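Local coordinates for ureidoglycolate hydrolase (Arabidopsis thaliana, PDB 4PXE), which hydrolyses (S)-ureidoglycolate to glyoxylate, ammonium and carbon dioxide with two manganese ions per subunit, completing purine breakdown without forming urea, at residues A[378-383]-A[389-394]; A[269-272]-A[278-281]; A[35-40]-A[402-407]; A[41-46]-A[181-186]. All coordinates share one frame; numbering follows the deposited sequence.

Contact 1: A[378-383]-A[389-394]; sequences HDSLFM and MGMIFI
Met391 extends from strand 389-394 and lays its terminal methyl on the imidazole of His378. The site lies in the metal-bearing catalytic part of the M20 peptidase fold, where short helix 379-383 packs nearly antiparallel on the strand. Their axes come within 8.2 Å at 162°. The tight part is this CH-pi contact. Met391 CE stands 3.5 Å from the ring centroid of His378, almost straight above it. The sulfur is offset obliquely toward CD2, with Met391 SD 3.4 Å from His378 CD2. A bend at the end of the methionine chain (chi3 68°) folds the methyl over the ring centre. Ser380 CB lies against both methionines, 3.7 Å from Met389 CG and 3.8 Å from Met391 CG. The Ser380 hydroxyl is not spent across this contact, but hydrogen bonds with Glu206. The looser part is at Phe393, which presents its ring edge to His378, with CE1 4.0 Å from NE2. No solvent side exists here; every touching residue is buried. His378 is a substrate-binding residue. Its ring also packs edge-to-face with His208, a manganese ligand, and its NE2 hydrogen bonds with Ser374. With an alanine here in place of His378, the Met391 methyl would probably lose the flat surface it rests on, and the Ser374 hydroxyl its imidazole partner. At the serine, Met391 CG approaches Ser380 OG to 3.4 Å.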
loop_
_atom_site.group_PDB
_atom_site.type_symbol
_atom_site.label_atom_id
_atom_site.label_comp_id
_atom_site.label_asym_id
_atom_site.label_seq_id
_atom_site.Cartn_x
_atom_site.Cartn_y
_atom_site.Cartn_z
ATOM N N HIS A 378 1.072 -24.169 11.854
ATOM C CA HIS A 378 1.007 -25.104 10.739
ATOM C C HIS A 378 -0.385 -25.694 10.697
ATOM O O HIS A 378 -1.118 -25.614 11.676
ATOM C CB HIS A 378 1.980 -26.263 10.957
ATOM C CG HIS A 378 3.406 -25.850 11.131
ATOM N ND1 HIS A 378 4.235 -25.556 10.068
ATOM C CD2 HIS A 378 4.163 -25.715 12.245
ATOM C CE1 HIS A 378 5.436 -25.253 10.523
ATOM N NE2 HIS A 378 5.420 -25.345 11.841
ATOM N N ASP A 379 -0.728 -26.345 9.595
ATOM C CA ASP A 379 -1.961 -27.128 9.539
ATOM C C ASP A 379 -2.057 -28.174 10.650
ATOM O O ASP A 379 -3.153 -28.498 11.103
ATOM C CB ASP A 379 -2.106 -27.773 8.161
ATOM C CG ASP A 379 -2.332 -26.731 7.076
ATOM O OD1 ASP A 379 -3.359 -26.033 7.176
ATOM O OD2 ASP A 379 -1.497 -26.590 6.151
ATOM N N SER A 380 -0.911 -28.683 11.094
ATOM C CA SER A 380 -0.848 -29.609 12.225
ATOM C C SER A 380 -1.553 -29.059 13.469
ATOM O O SER A 380 -2.094 -29.826 14.266
ATOM C CB SER A 380 0.615 -29.927 12.554
ATOM O OG SER A 380 1.209 -30.732 11.550
ATOM N N LEU A 381 -1.554 -27.738 13.639
ATOM C CA LEU A 381 -2.163 -27.126 14.819
ATOM C C LEU A 381 -3.652 -27.469 14.885
ATOM O O LEU A 381 -4.196 -27.736 15.965
ATOM C CB LEU A 381 -1.971 -25.604 14.787
ATOM C CG LEU A 381 -2.586 -24.805 15.937
ATOM C CD1 LEU A 381 -1.997 -25.245 17.254
ATOM C CD2 LEU A 381 -2.340 -23.327 15.720
ATOM N N PHE A 382 -4.303 -27.484 13.727
ATOM C CA PHE A 382 -5.740 -27.757 13.668
ATOM C C PHE A 382 -6.077 -29.227 13.438
ATOM O O PHE A 382 -7.096 -29.729 13.942
ATOM C CB PHE A 382 -6.407 -26.820 12.666
ATOM C CG PHE A 382 -6.252 -25.387 13.057
ATOM C CD1 PHE A 382 -7.078 -24.840 14.028
ATOM C CD2 PHE A 382 -5.214 -24.619 12.553
ATOM C CE1 PHE A 382 -6.905 -23.540 14.447
ATOM C CE2 PHE A 382 -5.032 -23.319 12.973
ATOM C CZ PHE A 382 -5.875 -22.775 13.917
ATOM N N MET A 383 -5.212 -29.934 12.714
ATOM C CA MET A 383 -5.366 -31.380 12.565
ATOM C C MET A 383 -5.325 -32.078 13.919
ATOM O O MET A 383 -5.946 -33.128 14.093
ATOM C CB MET A 383 -4.296 -31.954 11.619
ATOM C CG MET A 383 -4.464 -31.535 10.163
ATOM S SD MET A 383 -6.094 -31.921 9.466
ATOM C CE MET A 383 -5.967 -33.702 9.294
ATOM N N MET A 389 -1.423 -36.025 16.466
ATOM C CA MET A 389 -0.607 -35.263 15.529
ATOM C C MET A 389 0.868 -35.319 15.898
ATOM O O MET A 389 1.230 -35.443 17.067
ATOM C CB MET A 389 -1.105 -33.807 15.525
ATOM C CG MET A 389 -0.246 -32.789 14.750
ATOM S SD MET A 389 1.180 -32.154 15.668
ATOM C CE MET A 389 0.398 -31.113 16.907
ATOM N N GLY A 390 1.725 -35.197 14.891
ATOM C CA GLY A 390 3.131 -34.942 15.137
ATOM C C GLY A 390 3.730 -34.225 13.950
ATOM O O GLY A 390 3.133 -34.213 12.867
ATOM N N MET A 391 4.908 -33.645 14.147
ATOM C CA MET A 391 5.638 -33.008 13.051
ATOM C C MET A 391 7.090 -33.446 13.054
ATOM O O MET A 391 7.700 -33.608 14.111
ATOM C CB MET A 391 5.594 -31.477 13.142
ATOM C CG MET A 391 4.205 -30.863 13.116
ATOM S SD MET A 391 4.307 -29.062 12.927
ATOM C CE MET A 391 4.935 -28.978 11.246
ATOM N N ILE A 392 7.642 -33.597 11.855
ATOM C CA ILE A 392 9.065 -33.833 11.657
ATOM C C ILE A 392 9.668 -32.542 11.094
ATOM O O ILE A 392 9.267 -32.103 10.016
ATOM C CB ILE A 392 9.265 -34.931 10.608
ATOM C CG1 ILE A 392 8.599 -36.244 11.047
ATOM C CG2 ILE A 392 10.752 -35.180 10.345
ATOM C CD1 ILE A 392 8.412 -37.203 9.914
ATOM N N PHE A 393 10.611 -31.944 11.817
ATOM C CA PHE A 393 11.386 -30.803 11.312
ATOM C C PHE A 393 12.693 -31.271 10.670
ATOM O O PHE A 393 13.356 -32.193 11.173
ATOM C CB PHE A 393 11.763 -29.850 12.449
ATOM C CG PHE A 393 10.710 -28.825 12.807
ATOM C CD1 PHE A 393 9.572 -28.606 12.021
ATOM C CD2 PHE A 393 10.900 -28.056 13.941
ATOM C CE1 PHE A 393 8.643 -27.613 12.402
ATOM C CE2 PHE A 393 9.987 -27.078 14.308
ATOM C CZ PHE A 393 8.865 -26.867 13.538
ATOM N N ILE A 394 13.061 -30.617 9.574
ATOM C CA ILE A 394 14.399 -30.756 9.005
ATOM C C ILE A 394 15.130 -29.412 9.115
ATOM O O ILE A 394 14.508 -28.358 9.261
ATOM C CB ILE A 394 14.365 -31.227 7.538
ATOM C CG1 ILE A 394 13.607 -30.223 6.664
ATOM C CG2 ILE A 394 13.771 -32.626 7.429
ATOM C CD1 ILE A 394 13.646 -30.599 5.180
#

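Contact 2: A[269-272]-A[278-281]; sequences KHVL and DTVG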
loop_
_atom_site.group_PDB
_atom_site.type_symbol
_atom_site.label_atom_id
_atom_site.label_comp_id
_atom_site.label_asym_id
_atom_site.label_seq_id
_atom_site.Cartn_x
_atom_site.Cartn_y
_atom_site.Cartn_z
ATOM N N LYS A 269 6.706 -2.790 22.354
ATOM C CA LYS A 269 6.841 -2.557 23.789
ATOM C C LYS A 269 6.173 -3.650 24.622
ATOM O O LYS A 269 6.780 -4.196 25.552
ATOM C CB LYS A 269 6.251 -1.192 24.153
ATOM C CG LYS A 269 6.339 -0.854 25.637
ATOM C CD LYS A 269 5.774 0.535 25.943
ATOM C CE LYS A 269 4.289 0.611 25.646
ATOM N NZ LYS A 269 3.770 2.016 25.742
ATOM N N HIS A 270 4.931 -3.982 24.291
ATOM C CA HIS A 270 4.185 -4.949 25.096
ATOM C C HIS A 270 4.774 -6.354 24.972
ATOM O O HIS A 270 4.785 -7.124 25.938
ATOM C CB HIS A 270 2.696 -4.944 24.747
ATOM C CG HIS A 270 2.030 -3.630 25.026
ATOM N ND1 HIS A 270 2.263 -2.915 26.180
ATOM C CD2 HIS A 270 1.167 -2.889 24.291
ATOM C CE1 HIS A 270 1.568 -1.789 26.146
ATOM N NE2 HIS A 270 0.890 -1.751 25.013
ATOM N N VAL A 271 5.265 -6.693 23.786
ATOM C CA VAL A 271 5.961 -7.968 23.607
ATOM C C VAL A 271 7.181 -8.036 24.535
ATOM O O VAL A 271 7.359 -9.012 25.273
ATOM C CB VAL A 271 6.402 -8.162 22.128
ATOM C CG1 VAL A 271 7.365 -9.354 21.996
ATOM C CG2 VAL A 271 5.192 -8.364 21.241
ATOM N N LEU A 272 8.007 -7.000 24.516
ATOM C CA LEU A 272 9.207 -6.952 25.350
ATOM C C LEU A 272 8.872 -6.956 26.845
ATOM O O LEU A 272 9.661 -7.440 27.659
ATOM C CB LEU A 272 10.082 -5.751 24.973
ATOM C CG LEU A 272 10.632 -5.754 23.540
ATOM C CD1 LEU A 272 11.469 -4.519 23.278
ATOM C CD2 LEU A 272 11.441 -7.014 23.272
ATOM N N ASP A 278 10.367 -16.046 24.329
ATOM C CA ASP A 278 9.460 -16.814 23.483
ATOM C C ASP A 278 8.287 -15.998 22.939
ATOM O O ASP A 278 7.514 -16.487 22.115
ATOM C CB ASP A 278 8.941 -18.046 24.226
ATOM C CG ASP A 278 10.036 -19.043 24.508
ATOM O OD1 ASP A 278 10.831 -19.321 23.585
ATOM O OD2 ASP A 278 10.118 -19.523 25.657
ATOM N N THR A 279 8.143 -14.765 23.406
ATOM C CA THR A 279 7.040 -13.918 22.956
ATOM C C THR A 279 7.448 -13.138 21.712
ATOM O O THR A 279 8.537 -12.573 21.668
ATOM C CB THR A 279 6.635 -12.912 24.051
ATOM O OG1 THR A 279 6.673 -13.555 25.334
ATOM C CG2 THR A 279 5.223 -12.360 23.801
ATOM N N VAL A 280 6.590 -13.143 20.698
ATOM C CA VAL A 280 6.845 -12.333 19.506
ATOM C C VAL A 280 5.620 -11.511 19.114
ATOM O O VAL A 280 4.480 -11.888 19.402
ATOM C CB VAL A 280 7.293 -13.197 18.289
ATOM C CG1 VAL A 280 8.650 -13.850 18.555
ATOM C CG2 VAL A 280 6.257 -14.240 17.957
ATOM N N GLY A 281 5.860 -10.387 18.446
ATOM C CA GLY A 281 4.773 -9.602 17.890
ATOM C C GLY A 281 5.307 -8.753 16.758
ATOM O O GLY A 281 6.447 -8.310 16.801
#
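The backbones of Val271 and Val280 pass 6.1 Å apart, CA to CA, where the last turn of helix 256-272 lies against the start of strand 280-289. This is a helix-on-sheet contact within the region involved in dimerization. A short loop joins the two elements, and no hydrogen bond crosses between the two segments. Val271 carries the contact; its two methyls rest on successive peptides of the facing chain. CG1 lies anti to its own backbone N (chi1 169°) and meets the peptide of Thr279, 3.4 Å from its O. CG2 turns to the next peptide and rests 3.5 Å from Gly281 N. Glycine leaves room for it: a CB on Gly281 would point at the helix and collide with that methyl. Thr279 adds its own methyl, with CG2 4.1 Å from Val271 CG1. Its hydroxyl is occupied elsewhere, by Asp308 and by Ser274 in the connecting loop. The side chain of Val280 turns to the other side of the strand, away from the helix. There it packs on Arg307, a substrate-binding residue, and on Ala245 of the second subunit. Val271 also reaches Met250 of that subunit, so this buried valine serves both the helix-strand contact and the dimer interface. The methyl that faces the Gly281 amide also touches the carbonyl carbon of that peptide: Val271 CG2 is 3.8 Å from Val280 C.

Contact 3: A[35-40]-A[402-407]; sequences SPSVTR and HKPEEY. With MN (manganese (II) ion), chain D.
Ser37 holds its hydroxyl anti to its carbonyl carbon (chi1 -71°), and this sets OG against the ring of Pro404. A second constraint is the cis peptide bond between Ser35 and Pro36, just ahead of strand 38-40. The opposing segment is a type I beta turn from Lys403 to Glu406, closed by a backbone bond from Glu406 N to Lys403 O. Pro404 is the first corner residue of that turn. Ser37 OG comes obliquely over the CB-CG-CD side of the Pro404 ring, 3.4 Å from CG. Pro36 meets that ring obliquely, with its CG 4.1 Å from Pro404 CB. The two prolines meet near the surface, while Ser37 is buried. The two carbonyls are tied by one water, which donates to both Pro36 O and Pro404 O at 2.7 Å each. The turn begins right after His402, so the contact joins the N-terminal part of the chain to a metal-bearing loop. His402 shares its manganese ion with Asp103 and Glu138 and also touches the bound glyoxylate. Its ND1 hydrogen bonds with Asn294 O of the second subunit, which fixes the ring's rotation, and the ring stacks with His244 of that subunit. Glu406 OE1 accepts from the backbone N of Asp103, tying the turn to another ligand of the same metal. The metal bond itself, from His402 NE2 to manganese, is 2.3 Å.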
loop_
_atom_site.group_PDB
_atom_site.type_symbol
_atom_site.label_atom_id
_atom_site.label_comp_id
_atom_site.label_asym_id
_atom_site.label_seq_id
_atom_site.Cartn_x
_atom_site.Cartn_y
_atom_site.Cartn_z
ATOM N N SER A 35 11.862 -15.132 -9.589
ATOM C CA SER A 35 12.860 -15.948 -8.904
ATOM C C SER A 35 14.012 -15.033 -8.504
ATOM O O SER A 35 14.366 -14.129 -9.256
ATOM C CB SER A 35 13.357 -17.048 -9.848
ATOM O OG SER A 35 14.368 -17.841 -9.251
ATOM N N PRO A 36 14.616 -15.256 -7.323
ATOM C CA PRO A 36 14.450 -16.395 -6.411
ATOM C C PRO A 36 13.244 -16.322 -5.472
ATOM O O PRO A 36 13.023 -17.271 -4.717
ATOM C CB PRO A 36 15.746 -16.362 -5.595
ATOM C CG PRO A 36 16.105 -14.930 -5.539
ATOM C CD PRO A 36 15.699 -14.358 -6.881
ATOM N N SER A 37 12.464 -15.245 -5.521
ATOM C CA SER A 37 11.307 -15.137 -4.634
ATOM C C SER A 37 10.121 -15.917 -5.174
ATOM O O SER A 37 10.026 -16.184 -6.367
ATOM C CB SER A 37 10.899 -13.677 -4.421
ATOM O OG SER A 37 11.840 -12.991 -3.617
ATOM N N VAL A 38 9.221 -16.284 -4.274
ATOM C CA VAL A 38 7.973 -16.915 -4.649
ATOM C C VAL A 38 6.827 -16.119 -4.054
ATOM O O VAL A 38 6.896 -15.709 -2.899
ATOM C CB VAL A 38 7.894 -18.367 -4.136
ATOM C CG1 VAL A 38 6.595 -19.026 -4.587
ATOM C CG2 VAL A 38 9.091 -19.165 -4.629
ATOM N N THR A 39 5.790 -15.873 -4.856
ATOM C CA THR A 39 4.500 -15.406 -4.350
ATOM C C THR A 39 3.454 -16.306 -4.973
ATOM O O THR A 39 3.398 -16.426 -6.193
ATOM C CB THR A 39 4.189 -13.969 -4.783
ATOM O OG1 THR A 39 5.173 -13.092 -4.239
ATOM C CG2 THR A 39 2.817 -13.545 -4.277
ATOM N N ARG A 40 2.645 -16.968 -4.155
ATOM C CA ARG A 40 1.604 -17.827 -4.717
ATOM C C ARG A 40 0.401 -17.855 -3.801
ATOM O O ARG A 40 0.403 -18.512 -2.762
ATOM C CB ARG A 40 2.128 -19.239 -4.995
ATOM C CG ARG A 40 1.080 -20.127 -5.648
ATOM C CD ARG A 40 1.703 -21.377 -6.249
ATOM N NE ARG A 40 2.409 -22.177 -5.253
ATOM C CZ ARG A 40 3.707 -22.476 -5.308
ATOM N NH1 ARG A 40 4.469 -22.038 -6.306
ATOM N NH2 ARG A 40 4.245 -23.220 -4.355
ATOM N N HIS A 402 10.214 -17.320 5.018
ATOM C CA HIS A 402 9.402 -16.192 4.545
ATOM C C HIS A 402 10.241 -15.140 3.828
ATOM O O HIS A 402 9.948 -13.944 3.867
ATOM C CB HIS A 402 8.588 -15.566 5.684
ATOM C CG HIS A 402 7.375 -16.353 6.050
ATOM N ND1 HIS A 402 6.487 -15.949 7.026
ATOM C CD2 HIS A 402 6.901 -17.525 5.569
ATOM C CE1 HIS A 402 5.516 -16.835 7.126
ATOM N NE2 HIS A 402 5.739 -17.801 6.251
ATOM N N LYS A 403 11.282 -15.616 3.155
ATOM C CA LYS A 403 12.153 -14.766 2.349
ATOM C C LYS A 403 12.935 -15.686 1.411
ATOM O O LYS A 403 13.065 -16.887 1.684
ATOM C CB LYS A 403 13.067 -13.883 3.217
ATOM C CG LYS A 403 13.910 -14.606 4.241
ATOM C CD LYS A 403 14.657 -13.572 5.072
ATOM C CE LYS A 403 15.412 -14.209 6.216
ATOM N NZ LYS A 403 16.129 -13.146 6.985
ATOM N N PRO A 404 13.446 -15.140 0.296
ATOM C CA PRO A 404 14.041 -16.001 -0.734
ATOM C C PRO A 404 15.342 -16.695 -0.326
ATOM O O PRO A 404 15.772 -17.606 -1.030
ATOM C CB PRO A 404 14.289 -15.033 -1.904
ATOM C CG PRO A 404 14.281 -13.683 -1.303
ATOM C CD PRO A 404 13.292 -13.753 -0.178
ATOM N N GLU A 405 15.952 -16.261 0.770
ATOM C CA GLU A 405 17.156 -16.904 1.308
ATOM C C GLU A 405 16.875 -18.257 1.965
ATOM O O GLU A 405 17.807 -18.998 2.286
ATOM C CB GLU A 405 17.839 -15.974 2.313
ATOM C CG GLU A 405 18.474 -14.730 1.689
ATOM C CD GLU A 405 17.545 -13.522 1.611
ATOM O OE1 GLU A 405 16.316 -13.634 1.820
ATOM O OE2 GLU A 405 18.073 -12.418 1.345
ATOM N N GLU A 406 15.596 -18.569 2.177
ATOM C CA GLU A 406 15.180 -19.865 2.708
ATOM C C GLU A 406 15.819 -21.011 1.924
ATOM O O GLU A 406 15.803 -21.013 0.694
ATOM C CB GLU A 406 13.656 -19.957 2.622
ATOM C CG GLU A 406 13.030 -21.215 3.210
ATOM C CD GLU A 406 11.533 -21.173 3.028
ATOM O OE1 GLU A 406 11.063 -21.669 1.989
ATOM O OE2 GLU A 406 10.845 -20.589 3.895
ATOM N N TYR A 407 16.382 -21.988 2.629
ATOM C CA TYR A 407 17.042 -23.112 1.963
ATOM C C TYR A 407 17.111 -24.331 2.862
ATOM O O TYR A 407 17.472 -24.220 4.035
ATOM C CB TYR A 407 18.468 -22.718 1.541
ATOM C CG TYR A 407 19.209 -23.827 0.831
ATOM C CD1 TYR A 407 19.043 -24.027 -0.531
ATOM C CD2 TYR A 407 20.081 -24.675 1.520
ATOM C CE1 TYR A 407 19.716 -25.043 -1.196
ATOM C CE2 TYR A 407 20.757 -25.691 0.862
ATOM C CZ TYR A 407 20.567 -25.872 -0.489
ATOM O OH TYR A 407 21.226 -26.891 -1.135
HETATM MN MN MN D . 4.723 -19.875 6.150
HETATM O O HOH W 1 14.623 -18.841 -3.156
HETATM O O HOH W 2 3.525 -21.620 6.476
HETATM O O HOH W 3 5.562 -20.206 7.742
#

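Contact 4: A[41-46]-A[181-186]; sequences VLYTDK and AGYAED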
loop_
_atom_site.group_PDB
_atom_site.type_symbol
_atom_site.label_atom_id
_atom_site.label_comp_id
_atom_site.label_asym_id
_atom_site.label_seq_id
_atom_site.Cartn_x
_atom_site.Cartn_y
_atom_site.Cartn_z
ATOM N N VAL A 41 -0.631 -17.122 -4.201
ATOM C CA VAL A 41 -1.769 -16.868 -3.343
ATOM C C VAL A 41 -2.971 -17.732 -3.701
ATOM O O VAL A 41 -3.244 -17.989 -4.882
ATOM C CB VAL A 41 -2.135 -15.364 -3.414
ATOM C CG1 VAL A 41 -3.327 -15.055 -2.534
ATOM C CG2 VAL A 41 -0.931 -14.528 -3.005
ATOM N N LEU A 42 -3.653 -18.197 -2.654
ATOM C CA LEU A 42 -4.883 -18.976 -2.745
ATOM C C LEU A 42 -5.809 -18.551 -3.883
ATOM O O LEU A 42 -6.189 -17.385 -3.970
ATOM C CB LEU A 42 -5.634 -18.884 -1.410
ATOM C CG LEU A 42 -7.038 -19.475 -1.313
ATOM C CD1 LEU A 42 -7.006 -20.962 -1.636
ATOM C CD2 LEU A 42 -7.593 -19.246 0.069
ATOM N N TYR A 43 -6.132 -19.525 -4.742
ATOM C CA TYR A 43 -7.110 -19.425 -5.840
ATOM C C TYR A 43 -6.698 -18.574 -7.047
ATOM O O TYR A 43 -7.480 -18.420 -7.984
ATOM C CB TYR A 43 -8.502 -18.991 -5.343
ATOM C CG TYR A 43 -9.202 -19.922 -4.371
ATOM C CD1 TYR A 43 -9.077 -21.307 -4.463
ATOM C CD2 TYR A 43 -10.017 -19.406 -3.371
ATOM C CE1 TYR A 43 -9.740 -22.143 -3.568
ATOM C CE2 TYR A 43 -10.678 -20.220 -2.478
ATOM C CZ TYR A 43 -10.547 -21.594 -2.578
ATOM O OH TYR A 43 -11.215 -22.389 -1.669
ATOM N N THR A 44 -5.491 -18.013 -7.040
ATOM C CA THR A 44 -4.991 -17.331 -8.224
ATOM C C THR A 44 -4.570 -18.334 -9.293
ATOM O O THR A 44 -4.512 -19.541 -9.046
ATOM C CB THR A 44 -3.789 -16.444 -7.898
ATOM O OG1 THR A 44 -2.726 -17.269 -7.402
ATOM C CG2 THR A 44 -4.163 -15.389 -6.846
ATOM N N ASP A 45 -4.259 -17.822 -10.481
ATOM C CA ASP A 45 -3.799 -18.666 -11.580
ATOM C C ASP A 45 -2.542 -19.476 -11.229
ATOM O O ASP A 45 -2.446 -20.658 -11.571
ATOM C CB ASP A 45 -3.610 -17.854 -12.872
ATOM C CG ASP A 45 -2.510 -16.815 -12.768
ATOM O OD1 ASP A 45 -2.227 -16.332 -11.650
ATOM O OD2 ASP A 45 -1.926 -16.472 -13.821
ATOM N N LYS A 46 -1.597 -18.850 -10.530
ATOM C CA LYS A 46 -0.388 -19.556 -10.096
ATOM C C LYS A 46 -0.719 -20.699 -9.133
ATOM O O LYS A 46 -0.121 -21.773 -9.214
ATOM C CB LYS A 46 0.608 -18.586 -9.444
ATOM C CG LYS A 46 1.001 -17.390 -10.315
ATOM C CD LYS A 46 1.459 -17.841 -11.693
ATOM C CE LYS A 46 1.952 -16.660 -12.530
ATOM N NZ LYS A 46 0.891 -15.642 -12.729
ATOM N N ALA A 181 -11.382 -20.520 -9.374
ATOM C CA ALA A 181 -10.353 -21.556 -9.359
ATOM C C ALA A 181 -10.937 -22.940 -9.617
ATOM O O ALA A 181 -10.219 -23.939 -9.582
ATOM C CB ALA A 181 -9.588 -21.535 -8.040
ATOM N N GLY A 182 -12.242 -22.996 -9.869
ATOM C CA GLY A 182 -12.888 -24.245 -10.235
ATOM C C GLY A 182 -13.596 -24.931 -9.085
ATOM O O GLY A 182 -13.986 -26.094 -9.180
ATOM N N TYR A 183 -13.758 -24.211 -7.984
ATOM C CA TYR A 183 -14.520 -24.727 -6.863
ATOM C C TYR A 183 -15.883 -24.024 -6.842
ATOM O O TYR A 183 -16.072 -22.996 -6.190
ATOM C CB TYR A 183 -13.711 -24.605 -5.562
ATOM C CG TYR A 183 -12.349 -25.261 -5.716
ATOM C CD1 TYR A 183 -12.227 -26.646 -5.716
ATOM C CD2 TYR A 183 -11.200 -24.504 -5.924
ATOM C CE1 TYR A 183 -11.001 -27.263 -5.892
ATOM C CE2 TYR A 183 -9.965 -25.112 -6.096
ATOM C CZ TYR A 183 -9.872 -26.491 -6.079
ATOM O OH TYR A 183 -8.651 -27.101 -6.254
ATOM N N ALA A 184 -16.815 -24.586 -7.612
ATOM C CA ALA A 184 -18.132 -23.992 -7.831
ATOM C C ALA A 184 -18.938 -23.960 -6.541
ATOM O O ALA A 184 -18.815 -24.850 -5.705
ATOM C CB ALA A 184 -18.881 -24.761 -8.910
ATOM N N GLU A 185 -19.756 -22.929 -6.370
ATOM C CA GLU A 185 -20.526 -22.821 -5.140
ATOM C C GLU A 185 -21.736 -23.745 -5.170
ATOM O O GLU A 185 -22.402 -23.902 -6.197
ATOM C CB GLU A 185 -20.935 -21.371 -4.841
ATOM C CG GLU A 185 -22.222 -20.908 -5.496
ATOM C CD GLU A 185 -22.620 -19.510 -5.064
ATOM O OE1 GLU A 185 -22.406 -18.565 -5.854
ATOM O OE2 GLU A 185 -23.146 -19.357 -3.939
ATOM N N ASP A 186 -21.984 -24.386 -4.036
ATOM C CA ASP A 186 -23.191 -25.158 -3.843
ATOM C C ASP A 186 -23.987 -24.429 -2.777
ATOM O O ASP A 186 -23.653 -24.481 -1.592
ATOM C CB ASP A 186 -22.854 -26.584 -3.404
ATOM C CG ASP A 186 -24.088 -27.454 -3.242
ATOM O OD1 ASP A 186 -25.183 -27.027 -3.671
ATOM O OD2 ASP A 186 -23.959 -28.571 -2.693
#
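A type II beta turn, Val41 to Thr44, leads into helix 45-60 and packs against the C-terminal end of helix 174-180, which finishes in a Schellman motif at Gly182. Tyr43, at the third place of the turn, has a positive phi of 72°. Its ring lies obliquely beside both partners: CD1 is 3.6 Å from Ala181 CB, and CE1 is 3.6 Å from Tyr183 CD2. The two tyrosine rings meet rim to rim, with planes at 43°. Leu42 CD1 lies over one face of the Tyr43 ring, 3.4 Å above its centre. Thr44 OG1 donates to a lone pair of Val41 O at 2.7 Å, and its own N bonds to the same oxygen. As N-cap of helix 45-60, Thr44 OG1 also meets Asp47 N, weakly. The phenol groups bond outside the pair, Tyr43 OH with Val70 O and Tyr183 OH with Glu67. With a serine in place of Tyr43, Ala181 and Tyr183 would probably face a gap, and Val70 O would lose its phenol partner. The side-chain atoms that meet are carbons, and Ala181 CB also lies 3.8 Å from Tyr43 O. The contact holds by shape and dispersion, while hydrogen bonds anchor both phenol ends.

Contacts 1 and 3 flank the dinuclear manganese site. The His378 side chain of contact 1 is about 4 Å from one manganese ion and about 5 Å from glyoxylate, while His402 of contact 3 binds the other ion. The nearest atoms of contacts 1 and 3 are about 7 Å apart. Contact 2 lies in the dimerization region, its centre about 24 Å from that of contact 1. Contacts 2 and 3 both meet the second subunit. Contact 4 is away from the annotated sites and about 36 Å from contact 2, centre to centre. It touches contact 3 through Arg40 CD and Lys46 O, 3.5 Å apart, where strand 38-40 runs on toward helix 45-60.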